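Local coordinates for salicylic acid-binding protein 2 (Nicotiana tabacum, PDB 1XKL), which hydrolyses methyl salicylate to salicylic acid and methanol, releasing the active hormone needed for systemic acquired resistance in tobacco, at residues V206-K211 with E232-D237; F107-V112 with K190-E195. All coordinates share one frame; numbering follows the deposited sequence.

Contact 1 (V206-K211 with E232-D237)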
loop_
_atom_site.group_PDB
_atom_site.type_symbol
_atom_site.label_atom_id
_atom_site.label_comp_id
_atom_site.label_asym_id
_atom_site.label_seq_id
_atom_site.Cartn_x
_atom_site.Cartn_y
_atom_site.Cartn_z
ATOM N N VAL A 206 9.807 41.283 14.720
ATOM C CA VAL A 206 11.009 40.551 14.349
ATOM C C VAL A 206 11.353 39.458 15.345
ATOM O O VAL A 206 11.302 39.676 16.555
ATOM C CB VAL A 206 12.232 41.494 14.278
ATOM C CG1 VAL A 206 13.488 40.685 13.982
ATOM C CG2 VAL A 206 12.009 42.560 13.220
ATOM N N CYS A 207 11.720 38.291 14.821
ATOM C CA CYS A 207 12.115 37.156 15.642
ATOM C C CYS A 207 13.611 36.951 15.401
ATOM O O CYS A 207 14.024 36.288 14.444
ATOM C CB CYS A 207 11.297 35.914 15.254
ATOM S SG CYS A 207 9.511 36.132 15.547
ATOM N N THR A 208 14.408 37.555 16.288
ATOM C CA THR A 208 15.870 37.542 16.224
ATOM C C THR A 208 16.539 36.203 15.967
ATOM O O THR A 208 17.594 36.154 15.339
ATOM C CB THR A 208 16.507 38.150 17.520
ATOM O OG1 THR A 208 16.396 37.219 18.602
ATOM C CG2 THR A 208 15.807 39.445 17.908
ATOM N N GLU A 209 15.943 35.115 16.435
ATOM C CA GLU A 209 16.559 33.807 16.243
ATOM C C GLU A 209 15.973 32.999 15.097
ATOM O O GLU A 209 16.253 31.810 14.960
ATOM C CB GLU A 209 16.467 33.006 17.538
ATOM C CG GLU A 209 17.135 33.696 18.709
ATOM C CD GLU A 209 18.592 33.996 18.434
ATOM O OE1 GLU A 209 19.337 33.051 18.098
ATOM O OE2 GLU A 209 18.995 35.175 18.549
ATOM N N ASP A 210 15.175 33.651 14.266
ATOM C CA ASP A 210 14.552 32.988 13.135
ATOM C C ASP A 210 15.589 32.449 12.156
ATOM O O ASP A 210 16.462 33.190 11.704
ATOM C CB ASP A 210 13.647 33.970 12.398
ATOM C CG ASP A 210 12.618 33.279 11.534
ATOM O OD1 ASP A 210 12.950 32.253 10.903
ATOM O OD2 ASP A 210 11.474 33.777 11.480
ATOM N N LYS A 211 15.489 31.164 11.822
ATOM C CA LYS A 211 16.402 30.550 10.864
ATOM C C LYS A 211 15.711 30.258 9.530
ATOM O O LYS A 211 16.370 29.878 8.566
ATOM C CB LYS A 211 16.974 29.234 11.397
ATOM C CG LYS A 211 18.123 29.355 12.384
ATOM C CD LYS A 211 18.909 28.055 12.361
ATOM C CE LYS A 211 20.120 28.109 13.267
ATOM N NZ LYS A 211 19.722 28.149 14.709
ATOM N N GLU A 232 10.323 43.765 18.386
ATOM C CA GLU A 232 11.275 42.669 18.374
ATOM C C GLU A 232 11.038 41.665 19.507
ATOM O O GLU A 232 10.752 42.049 20.640
ATOM C CB GLU A 232 12.689 43.244 18.464
ATOM C CG GLU A 232 13.781 42.226 18.735
ATOM C CD GLU A 232 15.148 42.871 18.922
ATOM O OE1 GLU A 232 15.666 43.471 17.953
ATOM O OE2 GLU A 232 15.701 42.775 20.038
ATOM N N ILE A 233 11.131 40.376 19.185
ATOM C CA ILE A 233 10.977 39.326 20.189
ATOM C C ILE A 233 12.301 38.572 20.249
ATOM O O ILE A 233 12.575 37.707 19.420
ATOM C CB ILE A 233 9.842 38.329 19.848
ATOM C CG1 ILE A 233 8.488 39.042 19.862
ATOM C CG2 ILE A 233 9.824 37.190 20.857
ATOM C CD1 ILE A 233 7.310 38.132 19.591
ATOM N N LYS A 234 13.120 38.922 21.239
ATOM C CA LYS A 234 14.432 38.307 21.437
ATOM C C LYS A 234 14.348 36.853 21.874
ATOM O O LYS A 234 13.542 36.505 22.731
ATOM C CB LYS A 234 15.225 39.088 22.497
ATOM C CG LYS A 234 16.330 39.981 21.954
ATOM C CD LYS A 234 17.447 39.162 21.330
ATOM C CE LYS A 234 18.612 40.046 20.869
ATOM N NZ LYS A 234 19.709 39.223 20.252
ATOM N N GLY A 235 15.192 36.016 21.283
ATOM C CA GLY A 235 15.230 34.609 21.641
ATOM C C GLY A 235 14.193 33.712 20.989
ATOM O O GLY A 235 14.112 32.528 21.304
ATOM N N ALA A 236 13.407 34.264 20.074
ATOM C CA ALA A 236 12.376 33.485 19.401
ATOM C C ALA A 236 12.792 33.019 18.012
ATOM O O ALA A 236 13.429 33.760 17.251
ATOM C CB ALA A 236 11.097 34.299 19.304
ATOM N N ASP A 237 12.433 31.777 17.692
ATOM C CA ASP A 237 12.723 31.230 16.383
ATOM C C ASP A 237 11.565 31.616 15.475
ATOM O O ASP A 237 10.747 32.457 15.843
ATOM C CB ASP A 237 12.886 29.700 16.430
ATOM C CG ASP A 237 11.675 28.977 17.045
ATOM O OD1 ASP A 237 10.580 29.568 17.158
ATOM O OD2 ASP A 237 11.836 27.800 17.389
#

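Contact 2 (F107-V112 with K190-E195). With STH (2-amino-4H-1,3-benzoxathiin-4-ol), chain E.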
loop_
_atom_site.group_PDB
_atom_site.type_symbol
_atom_site.label_atom_id
_atom_site.label_comp_id
_atom_site.label_asym_id
_atom_site.label_seq_id
_atom_site.Cartn_x
_atom_site.Cartn_y
_atom_site.Cartn_z
ATOM N N PHE A 107 6.389 37.761 5.341
ATOM C CA PHE A 107 6.793 38.360 4.083
ATOM C C PHE A 107 5.834 39.529 3.980
ATOM O O PHE A 107 4.619 39.341 3.964
ATOM C CB PHE A 107 6.577 37.402 2.912
ATOM C CG PHE A 107 7.598 36.309 2.827
ATOM C CD1 PHE A 107 7.203 34.973 2.839
ATOM C CD2 PHE A 107 8.957 36.612 2.725
ATOM C CE1 PHE A 107 8.141 33.953 2.749
ATOM C CE2 PHE A 107 9.908 35.598 2.634
ATOM C CZ PHE A 107 9.501 34.262 2.645
HETATM N N MSE A 108 6.381 40.735 3.938
HETATM C CA MSE A 108 5.575 41.942 3.851
HETATM C C MSE A 108 5.787 42.595 2.492
HETATM O O MSE A 108 6.874 43.098 2.206
HETATM C CB MSE A 108 5.984 42.898 4.978
HETATM C CG MSE A 108 5.156 44.158 5.070
HETATM SE SE MSE A 108 5.766 45.234 6.531
HETATM C CE MSE A 108 7.560 45.576 5.874
ATOM N N PRO A 109 4.749 42.602 1.643
ATOM C CA PRO A 109 4.797 43.186 0.298
ATOM C C PRO A 109 4.718 44.705 0.304
ATOM O O PRO A 109 4.617 45.327 1.360
ATOM C CB PRO A 109 3.559 42.600 -0.396
ATOM C CG PRO A 109 2.896 41.698 0.642
ATOM C CD PRO A 109 3.379 42.178 1.965
ATOM N N ASP A 110 4.765 45.281 -0.895
ATOM C CA ASP A 110 4.624 46.718 -1.084
ATOM C C ASP A 110 3.753 46.927 -2.316
ATOM O O ASP A 110 3.223 45.960 -2.876
ATOM C CB ASP A 110 5.990 47.436 -1.206
ATOM C CG ASP A 110 6.774 47.088 -2.478
ATOM O OD1 ASP A 110 7.952 47.493 -2.536
ATOM O OD2 ASP A 110 6.255 46.444 -3.408
ATOM N N SER A 111 3.579 48.181 -2.714
ATOM C CA SER A 111 2.756 48.511 -3.871
ATOM C C SER A 111 3.602 48.861 -5.097
ATOM O O SER A 111 3.158 48.700 -6.233
ATOM C CB SER A 111 1.833 49.687 -3.536
ATOM O OG SER A 111 2.573 50.788 -3.040
ATOM N N VAL A 112 4.824 49.320 -4.849
ATOM C CA VAL A 112 5.751 49.729 -5.897
ATOM C C VAL A 112 6.282 48.624 -6.810
ATOM O O VAL A 112 6.194 48.731 -8.036
ATOM C CB VAL A 112 6.960 50.481 -5.277
ATOM C CG1 VAL A 112 7.907 50.960 -6.363
ATOM C CG2 VAL A 112 6.462 51.660 -4.454
ATOM N N LYS A 190 -0.576 41.990 -10.374
ATOM C CA LYS A 190 -0.345 43.123 -9.484
ATOM C C LYS A 190 -1.544 43.207 -8.549
ATOM O O LYS A 190 -2.673 43.450 -8.986
ATOM C CB LYS A 190 -0.217 44.418 -10.284
ATOM C CG LYS A 190 0.355 45.586 -9.493
ATOM C CD LYS A 190 1.787 45.302 -9.059
ATOM C CE LYS A 190 2.386 46.513 -8.363
ATOM N NZ LYS A 190 1.525 46.908 -7.209
ATOM N N TYR A 191 -1.295 43.027 -7.256
ATOM C CA TYR A 191 -2.365 43.023 -6.267
ATOM C C TYR A 191 -2.554 44.252 -5.381
ATOM O O TYR A 191 -3.654 44.798 -5.275
ATOM C CB TYR A 191 -2.182 41.817 -5.347
ATOM C CG TYR A 191 -2.525 40.475 -5.947
ATOM C CD1 TYR A 191 -3.842 40.148 -6.265
ATOM C CD2 TYR A 191 -1.547 39.497 -6.117
ATOM C CE1 TYR A 191 -4.178 38.872 -6.728
ATOM C CE2 TYR A 191 -1.871 38.221 -6.577
ATOM C CZ TYR A 191 -3.187 37.914 -6.875
ATOM O OH TYR A 191 -3.505 36.637 -7.281
ATOM N N PHE A 192 -1.473 44.666 -4.740
ATOM C CA PHE A 192 -1.498 45.765 -3.787
ATOM C C PHE A 192 -1.210 47.150 -4.341
ATOM O O PHE A 192 -0.365 47.314 -5.216
ATOM C CB PHE A 192 -0.497 45.435 -2.688
ATOM C CG PHE A 192 -0.317 43.962 -2.479
ATOM C CD1 PHE A 192 -1.361 43.192 -1.968
ATOM C CD2 PHE A 192 0.882 43.341 -2.799
ATOM C CE1 PHE A 192 -1.218 41.821 -1.790
ATOM C CE2 PHE A 192 1.041 41.967 -2.626
ATOM C CZ PHE A 192 -0.012 41.205 -2.112
ATOM N N THR A 193 -1.916 48.145 -3.811
ATOM C CA THR A 193 -1.734 49.529 -4.227
ATOM C C THR A 193 -1.545 50.393 -2.982
ATOM O O THR A 193 -1.974 50.025 -1.889
ATOM C CB THR A 193 -2.948 50.049 -5.017
ATOM O OG1 THR A 193 -4.075 50.155 -4.142
ATOM C CG2 THR A 193 -3.287 49.097 -6.161
ATOM N N ASP A 194 -0.896 51.537 -3.155
ATOM C CA ASP A 194 -0.629 52.456 -2.055
ATOM C C ASP A 194 -1.925 53.044 -1.502
ATOM O O ASP A 194 -2.078 53.228 -0.294
ATOM C CB ASP A 194 0.267 53.588 -2.553
ATOM C CG ASP A 194 0.774 54.473 -1.434
ATOM O OD1 ASP A 194 1.116 55.637 -1.728
ATOM O OD2 ASP A 194 0.845 54.011 -0.278
ATOM N N GLU A 195 -2.852 53.334 -2.400
ATOM C CA GLU A 195 -4.124 53.923 -2.030
ATOM C C GLU A 195 -4.922 53.080 -1.041
ATOM O O GLU A 195 -5.530 53.608 -0.109
ATOM C CB GLU A 195 -4.961 54.157 -3.284
ATOM C CG GLU A 195 -6.084 55.147 -3.096
ATOM C CD GLU A 195 -5.573 56.524 -2.720
ATOM O OE1 GLU A 195 -4.641 57.020 -3.398
ATOM O OE2 GLU A 195 -6.105 57.112 -1.749
HETATM C C8 STH E . 6.787 30.497 4.188
HETATM O O8 STH E . 6.389 30.892 2.949
HETATM C C1 STH E . 8.224 30.272 4.518
HETATM C C2 STH E . 8.602 29.835 5.885
HETATM C C3 STH E . 9.975 29.619 6.196
HETATM C C4 STH E . 10.979 29.796 5.193
HETATM C C5 STH E . 10.623 30.209 3.872
HETATM C C6 STH E . 9.271 30.431 3.536
HETATM C C7 STH E . 6.335 30.196 6.704
HETATM O O2 STH E . 7.632 29.658 6.905
HETATM N N7 STH E . 5.445 29.447 7.460
HETATM S S7 STH E . 5.811 30.324 5.183
HETATM O O HOH W 1 3.227 44.747 -5.417
HETATM O O HOH W 2 1.731 51.406 -0.256
#

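Contact 1 (V206-K211 with E232-D237)
Glu232 lays its extended side chain across Thr208 at about a right angle, its CG 3.5 Å from Thr208 CG2, while its carboxylate goes on to a salt bridge with Arg219 of helix 215-225. At Ile233 the two strands are joined by a backbone bond, Ile233 N donating to Val206 O at 2.7 Å. The aliphatic part of Lys234 also crosses Thr208, with CD 3.5 Å from Thr208 OG1; its NZ remains 4.4 Å from Glu209 OE2, too far for a salt bridge. These are neighbouring parallel strands of the alpha/beta-hydrolase sheet, linked through helix 215-225 as a beta-alpha-beta unit, and each segment goes on into a turn, type I from Cys207 to Asp210 and type II from Ile233 to Ala236. Gly235, whose positive phi suits the second turn, gives its N-H to Thr208 OG1 (3.2 Å), which chi1 of 75° sets between Thr208's own N and carbonyl carbon. That hydroxyl gives a weak bond to Glu209 OE2, and Glu209 packs CG on Gly235 CA at 3.6 Å. Ala236 O then accepts Glu209 N at 3.0 Å. At Asp237 the backbone packs on Asp210, the charge-relay aspartate, with 4.1 Å between their CA atoms; Asp210 OD2 itself bonds His238 ND1.

Contact 2 (F107-V112 with K190-E195)
Pro109 and Phe192 make the close apolar part of this contact: the proline ring meets the phenylalanine at an oblique angle, its CB 3.4 Å from Phe192 CE2. The carbonyl O of Asp110 lies near the plane of the same ring, at its edge, 3.5 Å from CD2. Tyr191 CB sits over the centre of one ring face, and Met85 and Leu89 of helix 83-93 add further apolar cover. Ser111 is packed as closely, its CB 3.3 Å from Asp194 N. Both segments are loops of the alpha/beta-hydrolase fold: 107-112 leaves the core strand 98-104 on its way to helix 117-124, whereas the loop 190-195 leads from helix 183-188 toward strand 202-207. Phe107, at the inner end of the first loop, turns a ring edge to the bound benzoxathiin, CE1 being 3.5 Å from its O8. The solvent side is polar and hydrated. Kinks at chi2 (64°) and chi4 (56°) fold Lys190 back so that NZ reaches Ser111 O at 2.6 Å, tilted 24° from the carbonyl plane. A water lies within hydrogen-bonding distance of Asp110 O, and Lys190 NZ gives it only a weak bond. A second water bridges Ser111 OG and Asp194 OD2, donating to OD2 at 2.8 Å.

How the contacts relate
Contacts 1 and 2 follow one another along the chain. Their centres are 25 Å apart and their nearest atoms about 9 Å, without touching, yet both approach the active site. Contact 1 supplies Asp210 of the Ser81-His238-Asp210 triad; the Asp210 side chain lies about 7 Å from that of Ser81 and about 6 Å from the ligand. Contact 2 reaches the same pocket through Phe107 alone of its residues, which also shares a backbone hydrogen bond with Ser81; its packed part is more remote, the side chain of Pro109 being about 12 Å from that of Ser81. Helix 215-225 touches residues of both contacts, Val206 and Asp210 in one, Phe107, Met108 and Asp110 in the other.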